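Local coordinates for Lin1909 protein (Listeria innocua, PDB 3FIJ) that is probably a gamma-glutamyl-gamma-aminobutyrate hydrolase of the class I glutamine amidotransferase group and binds a manganese ion, at residues I73-Y78 against Q84-Y89; P92-E97 against M118-V123; H154-E159 against M199-E204. All coordinates share one frame; numbering follows the deposited sequence.

Contact 1: I73-Y78 against Q84-Y89; sequences ITPQLY and QEIGAY
Ile86 is the first residue of 84-89 to reach across, and it does so with its terminal methyl. Both of its torsions are extended (CG1 opposite the backbone N, chi1 -166°), which carries CD1 to the flank of the Pro75 ring, 3.5 Å from Pro75 CD and 3.6 Å from Pro75 CG. Past Ile86, whose carbonyl accepts a hydrogen bond from Arg146 of a second subunit, the backbone N of Gly87 is held by Asp72. The segment ends with Tyr89, which lies against the start of the 3-10 segment 75-77. Pro75 CD sits above the middle of the Tyr89 ring, 3.7 Å from its centroid and 7° off the normal, a textbook CH-pi contact. Thr74 meets the same ring obliquely, its CB lying 3.7 Å from Tyr89 CD1. In this buried, essentially apolar part of the loop between strand 64-67 and helix 91-106, one proline methylene is thus shared between an aliphatic tip and an aromatic face. Bonded to the proline's amide nitrogen, that methylene has slightly electron-poor hydrogens, and the pi cloud of tyrosine probably attracts them a little more than plain dispersion would.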
loop_
_atom_site.group_PDB
_atom_site.type_symbol
_atom_site.label_atom_id
_atom_site.label_comp_id
_atom_site.label_asym_id
_atom_site.label_seq_id
_atom_site.Cartn_x
_atom_site.Cartn_y
_atom_site.Cartn_z
ATOM N N ILE A 73 15.284 -24.756 -5.240
ATOM C CA ILE A 73 16.467 -25.067 -6.019
ATOM C C ILE A 73 16.058 -25.220 -7.480
ATOM O O ILE A 73 15.001 -25.787 -7.772
ATOM C CB ILE A 73 17.095 -26.370 -5.512
ATOM C CG1 ILE A 73 17.685 -26.124 -4.117
ATOM C CG2 ILE A 73 18.133 -26.871 -6.504
ATOM C CD1 ILE A 73 17.476 -27.263 -3.155
ATOM N N THR A 74 16.887 -24.720 -8.397
ATOM C CA THR A 74 16.539 -24.804 -9.808
ATOM C C THR A 74 16.316 -26.271 -10.132
ATOM O O THR A 74 17.155 -27.123 -9.831
ATOM C CB THR A 74 17.635 -24.205 -10.726
ATOM O OG1 THR A 74 18.605 -25.206 -11.039
ATOM C CG2 THR A 74 18.315 -23.037 -10.040
ATOM N N PRO A 75 15.160 -26.581 -10.735
ATOM C CA PRO A 75 14.790 -27.950 -11.100
ATOM C C PRO A 75 15.778 -28.656 -12.022
ATOM O O PRO A 75 16.022 -29.856 -11.887
ATOM C CB PRO A 75 13.390 -27.781 -11.708
ATOM C CG PRO A 75 13.406 -26.382 -12.258
ATOM C CD PRO A 75 14.156 -25.607 -11.208
ATOM N N GLN A 76 16.349 -27.898 -12.946
ATOM C CA GLN A 76 17.320 -28.421 -13.900
ATOM C C GLN A 76 18.424 -29.187 -13.167
ATOM O O GLN A 76 18.962 -30.166 -13.691
ATOM C CB GLN A 76 17.922 -27.253 -14.671
ATOM C CG GLN A 76 16.909 -26.144 -14.956
ATOM C CD GLN A 76 15.958 -26.530 -16.053
ATOM O OE1 GLN A 76 15.882 -27.699 -16.420
ATOM N NE2 GLN A 76 15.228 -25.560 -16.589
ATOM N N LEU A 77 18.756 -28.735 -11.957
ATOM C CA LEU A 77 19.789 -29.377 -11.151
ATOM C C LEU A 77 19.475 -30.826 -10.800
ATOM O O LEU A 77 20.385 -31.603 -10.505
ATOM C CB LEU A 77 20.056 -28.573 -9.876
ATOM C CG LEU A 77 21.239 -27.601 -9.955
ATOM C CD1 LEU A 77 21.030 -26.635 -11.087
ATOM C CD2 LEU A 77 21.392 -26.860 -8.640
ATOM N N TYR A 78 18.200 -31.203 -10.804
ATOM C CA TYR A 78 17.877 -32.600 -10.539
ATOM C C TYR A 78 17.118 -33.242 -11.708
ATOM O O TYR A 78 16.276 -34.127 -11.543
ATOM C CB TYR A 78 17.167 -32.786 -9.175
ATOM C CG TYR A 78 15.983 -31.898 -8.862
ATOM C CD1 TYR A 78 14.684 -32.351 -9.054
ATOM C CD2 TYR A 78 16.161 -30.613 -8.348
ATOM C CE1 TYR A 78 13.588 -31.556 -8.746
ATOM C CE2 TYR A 78 15.065 -29.802 -8.038
ATOM C CZ TYR A 78 13.780 -30.285 -8.241
ATOM O OH TYR A 78 12.671 -29.508 -7.956
ATOM N N GLN A 84 4.339 -25.948 -13.172
ATOM C CA GLN A 84 3.582 -24.713 -13.007
ATOM C C GLN A 84 3.571 -24.238 -11.554
ATOM O O GLN A 84 3.526 -23.039 -11.300
ATOM C CB GLN A 84 2.137 -24.891 -13.498
ATOM C CG GLN A 84 2.038 -25.166 -15.000
ATOM C CD GLN A 84 0.609 -25.216 -15.518
ATOM O OE1 GLN A 84 0.256 -26.096 -16.307
ATOM N NE2 GLN A 84 -0.215 -24.268 -15.088
ATOM N N GLU A 85 3.633 -25.163 -10.598
ATOM C CA GLU A 85 3.602 -24.750 -9.202
ATOM C C GLU A 85 4.953 -24.618 -8.490
ATOM O O GLU A 85 5.013 -24.550 -7.259
ATOM C CB GLU A 85 2.643 -25.642 -8.392
ATOM C CG GLU A 85 2.698 -27.107 -8.727
ATOM C CD GLU A 85 2.042 -27.443 -10.054
ATOM O OE1 GLU A 85 2.598 -28.298 -10.766
ATOM O OE2 GLU A 85 0.978 -26.872 -10.379
ATOM N N ILE A 86 6.037 -24.568 -9.258
ATOM C CA ILE A 86 7.352 -24.390 -8.661
ATOM C C ILE A 86 7.439 -22.892 -8.346
ATOM O O ILE A 86 6.736 -22.083 -8.960
ATOM C CB ILE A 86 8.496 -24.777 -9.634
ATOM C CG1 ILE A 86 9.819 -24.910 -8.858
ATOM C CG2 ILE A 86 8.649 -23.710 -10.724
ATOM C CD1 ILE A 86 10.988 -25.458 -9.687
ATOM N N GLY A 87 8.272 -22.523 -7.379
ATOM C CA GLY A 87 8.404 -21.119 -7.035
ATOM C C GLY A 87 9.590 -20.508 -7.757
ATOM O O GLY A 87 10.038 -21.020 -8.789
ATOM N N ALA A 88 10.103 -19.407 -7.220
ATOM C CA ALA A 88 11.263 -18.747 -7.810
ATOM C C ALA A 88 12.550 -19.474 -7.406
ATOM O O ALA A 88 12.659 -20.007 -6.303
ATOM C CB ALA A 88 11.326 -17.286 -7.355
ATOM N N TYR A 89 13.518 -19.495 -8.312
ATOM C CA TYR A 89 14.800 -20.121 -8.050
ATOM C C TYR A 89 15.879 -19.231 -8.660
ATOM O O TYR A 89 15.577 -18.372 -9.479
ATOM C CB TYR A 89 14.831 -21.548 -8.618
ATOM C CG TYR A 89 14.287 -21.715 -10.022
ATOM C CD1 TYR A 89 15.118 -21.591 -11.136
ATOM C CD2 TYR A 89 12.943 -22.032 -10.235
ATOM C CE1 TYR A 89 14.627 -21.783 -12.431
ATOM C CE2 TYR A 89 12.437 -22.225 -11.522
ATOM C CZ TYR A 89 13.283 -22.099 -12.620
ATOM O OH TYR A 89 12.782 -22.278 -13.900
#

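Contact 2: P92-E97 against M118-V123; sequences PRDSYE and MQLVNV
Leu120 lays its forked end over the base of the Glu97 side chain, CD2 lying 3.7 Å from Glu97 CB. With CG opposite the backbone N (chi1 -180°), the branch is carried across toward helix 91-106. Glu97 CG lies beside its own backbone N, and the chain runs on extended (chi2 -165°), passing obliquely alongside the leucine. The other methyl, CD1, is modelled too close to the Glu97 carboxylate, and its place is doubtful. One turn earlier, Asp94 OD1 comes near this end of the leucine, at about van der Waals distance in the model (3.7 Å to Leu120 CD1), with the same uncertainty. The two helices pack side by side against the alpha/beta core typical of the class I amidotransferase fold: helix 91-106 is the helix of a beta-alpha-beta crossover from strand 64-67 to its parallel neighbour 111-114, and helix 116-124 follows that second strand almost at once. In relatives the tight turn between strand and helix is the nucleophile elbow, which bears the catalytic cysteine. Arg116, in the first turn of that helix, forms salt bridges with both Asp94 OD1 and Glu97 OE1, so the two acids beside the leucine share one cation. Asp94 OD2 also accepts from the backbone N of Thr74. Glu97 OE2 is modelled with two partners, Thr10 and, within the helix, Arg93, but both are uncertain because the oxygen's position is. On another side of helix 116-124, Val121 packs against strands 64-67 and 212-215.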
loop_
_atom_site.group_PDB
_atom_site.type_symbol
_atom_site.label_atom_id
_atom_site.label_comp_id
_atom_site.label_asym_id
_atom_site.label_seq_id
_atom_site.Cartn_x
_atom_site.Cartn_y
_atom_site.Cartn_z
ATOM N N PRO A 92 22.594 -19.386 -9.948
ATOM C CA PRO A 92 23.918 -19.059 -9.404
ATOM C C PRO A 92 24.124 -19.405 -7.923
ATOM O O PRO A 92 25.220 -19.811 -7.523
ATOM C CB PRO A 92 24.044 -17.567 -9.693
ATOM C CG PRO A 92 23.281 -17.413 -10.982
ATOM C CD PRO A 92 22.038 -18.239 -10.694
ATOM N N ARG A 93 23.086 -19.261 -7.103
ATOM C CA ARG A 93 23.243 -19.598 -5.692
ATOM C C ARG A 93 23.413 -21.103 -5.554
ATOM O O ARG A 93 24.321 -21.579 -4.874
ATOM C CB ARG A 93 22.032 -19.162 -4.859
ATOM C CG ARG A 93 22.387 -18.979 -3.373
ATOM C CD ARG A 93 21.651 -19.903 -2.399
ATOM N NE ARG A 93 20.595 -19.187 -1.687
ATOM C CZ ARG A 93 20.374 -19.238 -0.370
ATOM N NH1 ARG A 93 21.130 -19.980 0.434
ATOM N NH2 ARG A 93 19.392 -18.513 0.151
ATOM N N ASP A 94 22.525 -21.841 -6.210
ATOM C CA ASP A 94 22.538 -23.294 -6.174
ATOM C C ASP A 94 23.876 -23.859 -6.610
ATOM O O ASP A 94 24.429 -24.734 -5.951
ATOM C CB ASP A 94 21.412 -23.839 -7.049
ATOM C CG ASP A 94 20.044 -23.430 -6.538
ATOM O OD1 ASP A 94 19.814 -23.570 -5.316
ATOM O OD2 ASP A 94 19.205 -22.972 -7.345
ATOM N N SER A 95 24.402 -23.341 -7.716
ATOM C CA SER A 95 25.693 -23.797 -8.226
ATOM C C SER A 95 26.805 -23.541 -7.221
ATOM O O SER A 95 27.619 -24.426 -6.943
ATOM C CB SER A 95 26.037 -23.081 -9.534
ATOM O OG SER A 95 25.098 -23.399 -10.546
ATOM N N TYR A 96 26.837 -22.322 -6.691
ATOM C CA TYR A 96 27.855 -21.944 -5.722
ATOM C C TYR A 96 27.772 -22.806 -4.468
ATOM O O TYR A 96 28.781 -23.332 -4.004
ATOM C CB TYR A 96 27.724 -20.463 -5.345
ATOM C CG TYR A 96 28.856 -19.988 -4.465
ATOM C CD1 TYR A 96 30.187 -20.130 -4.878
ATOM C CD2 TYR A 96 28.605 -19.412 -3.214
ATOM C CE1 TYR A 96 31.246 -19.706 -4.063
ATOM C CE2 TYR A 96 29.653 -18.985 -2.385
ATOM C CZ TYR A 96 30.970 -19.134 -2.816
ATOM O OH TYR A 96 32.012 -18.714 -2.020
ATOM N N GLU A 97 26.570 -22.954 -3.919
ATOM C CA GLU A 97 26.403 -23.770 -2.724
ATOM C C GLU A 97 26.781 -25.223 -3.016
ATOM O O GLU A 97 27.431 -25.871 -2.196
ATOM C CB GLU A 97 24.967 -23.672 -2.194
ATOM C CG GLU A 97 24.607 -22.271 -1.742
ATOM C CD GLU A 97 23.358 -22.212 -0.890
ATOM O OE1 GLU A 97 22.397 -22.943 -1.172
ATOM O OE2 GLU A 97 23.328 -21.411 0.054
HETATM N N MSE A 118 19.044 -28.194 3.411
HETATM C CA MSE A 118 18.981 -29.650 3.464
HETATM C C MSE A 118 18.568 -30.203 2.095
HETATM O O MSE A 118 18.959 -31.300 1.701
HETATM C CB MSE A 118 17.968 -30.088 4.529
HETATM C CG MSE A 118 17.823 -31.597 4.695
HETATM SE SE MSE A 118 16.225 -32.077 5.726
HETATM C CE MSE A 118 14.915 -31.990 4.264
ATOM N N GLN A 119 17.757 -29.438 1.374
ATOM C CA GLN A 119 17.324 -29.875 0.061
ATOM C C GLN A 119 18.430 -29.649 -0.963
ATOM O O GLN A 119 18.539 -30.389 -1.947
ATOM C CB GLN A 119 16.051 -29.139 -0.353
ATOM C CG GLN A 119 14.879 -29.481 0.540
ATOM C CD GLN A 119 13.579 -28.909 0.042
ATOM O OE1 GLN A 119 12.532 -29.088 0.665
ATOM N NE2 GLN A 119 13.634 -28.212 -1.087
ATOM N N LEU A 120 19.251 -28.628 -0.741
ATOM C CA LEU A 120 20.341 -28.365 -1.668
ATOM C C LEU A 120 21.395 -29.475 -1.532
ATOM O O LEU A 120 21.977 -29.922 -2.519
ATOM C CB LEU A 120 20.967 -26.999 -1.401
ATOM C CG LEU A 120 22.113 -26.697 -2.364
ATOM C CD1 LEU A 120 22.011 -25.280 -2.826
ATOM C CD2 LEU A 120 23.460 -26.982 -1.702
ATOM N N VAL A 121 21.634 -29.926 -0.309
ATOM C CA VAL A 121 22.594 -30.996 -0.096
ATOM C C VAL A 121 22.092 -32.250 -0.833
ATOM O O VAL A 121 22.815 -32.850 -1.626
ATOM C CB VAL A 121 22.755 -31.270 1.413
ATOM C CG1 VAL A 121 23.507 -32.576 1.658
ATOM C CG2 VAL A 121 23.483 -30.114 2.049
ATOM N N ASN A 122 20.842 -32.625 -0.588
ATOM C CA ASN A 122 20.257 -33.796 -1.224
ATOM C C ASN A 122 20.454 -33.758 -2.753
ATOM O O ASN A 122 20.889 -34.740 -3.361
ATOM C CB ASN A 122 18.769 -33.880 -0.860
ATOM C CG ASN A 122 18.151 -35.218 -1.236
ATOM O OD1 ASN A 122 17.340 -35.303 -2.165
ATOM N ND2 ASN A 122 18.534 -36.272 -0.516
ATOM N N VAL A 123 20.144 -32.618 -3.366
ATOM C CA VAL A 123 20.299 -32.446 -4.805
ATOM C C VAL A 123 21.767 -32.544 -5.219
ATOM O O VAL A 123 22.109 -33.265 -6.152
ATOM C CB VAL A 123 19.744 -31.067 -5.265
ATOM C CG1 VAL A 123 20.053 -30.841 -6.756
ATOM C CG2 VAL A 123 18.235 -31.001 -5.013
#

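Contact 3: H154-E159 against M199-E204; sequences HTIDIE and MIEAVE. With MN (manganese (II) ion), chain I.
Glu201 reaches from strand 200-205 toward strand 154-158, and its side chain changes partner as it goes. CB begins beside Ile156, 4.0 Å from Ile156 CG2, and CG comes closer to that same methyl, at 3.7 Å. There the chain bends (chi2 -70°), swinging the carboxylate away from the isoleucine and toward His154. The carboxylate plane stands 72° from that of the imidazole, and OE1 lies 3.3 Å from His154 CE1. OE1 also accepts a hydrogen bond of 2.7 Å from a water. OE2 binds the manganese ion at 2.4 Å, and His154 NE2 binds it at 2.3 Å, so these two atoms are neighbours because they share the metal. The water is a ligand too, and His143, Ser176 and His178 complete the six. Strand 189-195 runs between the two strands in the sheet, which explains why they meet through side chains alone. The carboxylate is therefore split in its duties: one oxygen is given to the cation, the other to a hydrogen of the metal-bound water. Manganese probably polarises that water and strengthens its bond to OE1, while the negative charge of Glu201 would offset part of the ion's charge.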
loop_
_atom_site.group_PDB
_atom_site.type_symbol
_atom_site.label_atom_id
_atom_site.label_comp_id
_atom_site.label_asym_id
_atom_site.label_seq_id
_atom_site.Cartn_x
_atom_site.Cartn_y
_atom_site.Cartn_z
ATOM N N HIS A 154 4.256 -28.659 13.583
ATOM C CA HIS A 154 3.991 -30.070 13.336
ATOM C C HIS A 154 4.962 -30.949 14.122
ATOM O O HIS A 154 6.134 -30.595 14.288
ATOM C CB HIS A 154 4.019 -30.409 11.821
ATOM C CG HIS A 154 5.285 -30.028 11.099
ATOM N ND1 HIS A 154 6.539 -30.164 11.652
ATOM C CD2 HIS A 154 5.482 -29.609 9.822
ATOM C CE1 HIS A 154 7.457 -29.849 10.748
ATOM N NE2 HIS A 154 6.840 -29.511 9.630
ATOM N N THR A 155 4.462 -32.078 14.625
ATOM C CA THR A 155 5.290 -32.985 15.414
ATOM C C THR A 155 6.067 -34.014 14.582
ATOM O O THR A 155 5.537 -34.628 13.665
ATOM C CB THR A 155 4.449 -33.702 16.536
ATOM O OG1 THR A 155 4.594 -35.124 16.435
ATOM C CG2 THR A 155 2.983 -33.317 16.455
ATOM N N ILE A 156 7.336 -34.191 14.918
ATOM C CA ILE A 156 8.196 -35.115 14.194
ATOM C C ILE A 156 8.659 -36.310 15.008
ATOM O O ILE A 156 8.972 -36.188 16.191
ATOM C CB ILE A 156 9.452 -34.394 13.686
ATOM C CG1 ILE A 156 10.182 -33.739 14.868
ATOM C CG2 ILE A 156 9.057 -33.374 12.635
ATOM C CD1 ILE A 156 11.482 -33.031 14.512
ATOM N N ASP A 157 8.702 -37.466 14.352
ATOM C CA ASP A 157 9.159 -38.705 14.969
ATOM C C ASP A 157 10.663 -38.711 14.734
ATOM O O ASP A 157 11.125 -38.525 13.603
ATOM C CB ASP A 157 8.515 -39.906 14.280
ATOM C CG ASP A 157 7.006 -39.859 14.325
ATOM O OD1 ASP A 157 6.432 -40.021 15.420
ATOM O OD2 ASP A 157 6.385 -39.654 13.264
ATOM N N ILE A 158 11.424 -38.921 15.797
ATOM C CA ILE A 158 12.873 -38.902 15.706
ATOM C C ILE A 158 13.497 -40.279 15.829
ATOM O O ILE A 158 13.080 -41.086 16.651
ATOM C CB ILE A 158 13.458 -37.988 16.798
ATOM C CG1 ILE A 158 12.876 -36.577 16.640
ATOM C CG2 ILE A 158 14.972 -37.954 16.708
ATOM C CD1 ILE A 158 13.347 -35.579 17.678
ATOM N N GLU A 159 14.497 -40.542 14.996
ATOM C CA GLU A 159 15.217 -41.810 15.022
ATOM C C GLU A 159 16.049 -41.795 16.309
ATOM O O GLU A 159 17.010 -41.048 16.406
ATOM C CB GLU A 159 16.123 -41.899 13.790
ATOM C CG GLU A 159 16.980 -43.137 13.727
ATOM C CD GLU A 159 16.163 -44.394 13.902
ATOM O OE1 GLU A 159 15.152 -44.539 13.175
ATOM O OE2 GLU A 159 16.531 -45.228 14.763
HETATM N N MSE A 199 6.584 -37.113 5.423
HETATM C CA MSE A 199 7.559 -36.239 4.779
HETATM C C MSE A 199 8.880 -36.150 5.562
HETATM O O MSE A 199 8.906 -36.228 6.788
HETATM C CB MSE A 199 6.949 -34.853 4.562
HETATM C CG MSE A 199 5.767 -34.854 3.605
HETATM SE SE MSE A 199 6.237 -35.425 1.772
HETATM C CE MSE A 199 5.725 -37.280 1.898
ATOM N N ILE A 200 9.978 -35.995 4.833
ATOM C CA ILE A 200 11.313 -35.929 5.418
ATOM C C ILE A 200 11.645 -34.586 6.059
ATOM O O ILE A 200 11.661 -33.551 5.387
ATOM C CB ILE A 200 12.370 -36.256 4.343
ATOM C CG1 ILE A 200 12.207 -37.713 3.914
ATOM C CG2 ILE A 200 13.769 -35.995 4.881
ATOM C CD1 ILE A 200 12.869 -38.046 2.594
ATOM N N GLU A 201 11.933 -34.619 7.356
ATOM C CA GLU A 201 12.247 -33.413 8.126
ATOM C C GLU A 201 13.708 -33.292 8.547
ATOM O O GLU A 201 14.190 -32.188 8.823
ATOM C CB GLU A 201 11.351 -33.343 9.367
ATOM C CG GLU A 201 9.892 -32.970 9.094
ATOM C CD GLU A 201 9.703 -31.512 8.665
ATOM O OE1 GLU A 201 10.339 -30.611 9.257
ATOM O OE2 GLU A 201 8.899 -31.258 7.741
ATOM N N ALA A 202 14.413 -34.417 8.597
ATOM C CA ALA A 202 15.818 -34.411 8.987
ATOM C C ALA A 202 16.615 -35.515 8.293
ATOM O O ALA A 202 16.175 -36.666 8.190
ATOM C CB ALA A 202 15.941 -34.549 10.510
ATOM N N VAL A 203 17.804 -35.166 7.825
ATOM C CA VAL A 203 18.652 -36.126 7.145
ATOM C C VAL A 203 20.050 -36.068 7.737
ATOM O O VAL A 203 20.546 -34.988 8.058
ATOM C CB VAL A 203 18.749 -35.803 5.639
ATOM C CG1 VAL A 203 19.641 -36.831 4.929
ATOM C CG2 VAL A 203 17.357 -35.765 5.029
ATOM N N GLU A 204 20.675 -37.229 7.901
ATOM C CA GLU A 204 22.036 -37.291 8.415
ATOM C C GLU A 204 22.861 -38.164 7.483
ATOM O O GLU A 204 22.321 -38.905 6.666
ATOM C CB GLU A 204 22.045 -37.839 9.843
ATOM C CG GLU A 204 21.270 -36.937 10.801
ATOM C CD GLU A 204 21.210 -37.447 12.226
ATOM O OE1 GLU A 204 20.393 -36.907 13.005
ATOM O OE2 GLU A 204 21.971 -38.375 12.572
HETATM MN MN MN I . 7.739 -29.151 7.495
HETATM O O HOH W 1 9.413 -28.118 8.616
#

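Overall arrangement
From the N terminus, contact 1 closes the shortest loop, with five residues between its segments, in the connection leading into helix 91-106. Contact 2 follows, spanning twenty residues that include the rest of that helix and strand 111-114; contact 3 bridges thirty-nine, with strands 172-174 and 189-195 among them. The three lie in series; none nests in or crosses another. They are linked through helix 116-124: Ile73 CD1 of contact 1 packs 3.3 Å from Leu120 N, whereas Met118 SE lies 3.7 Å from Glu201 O of contact 3. Contacts 1 and 3 stay about 12 Å apart at their nearest atoms, so helix 116-124, through Leu120 and Met118, bridges the loop and the metal-binding strands.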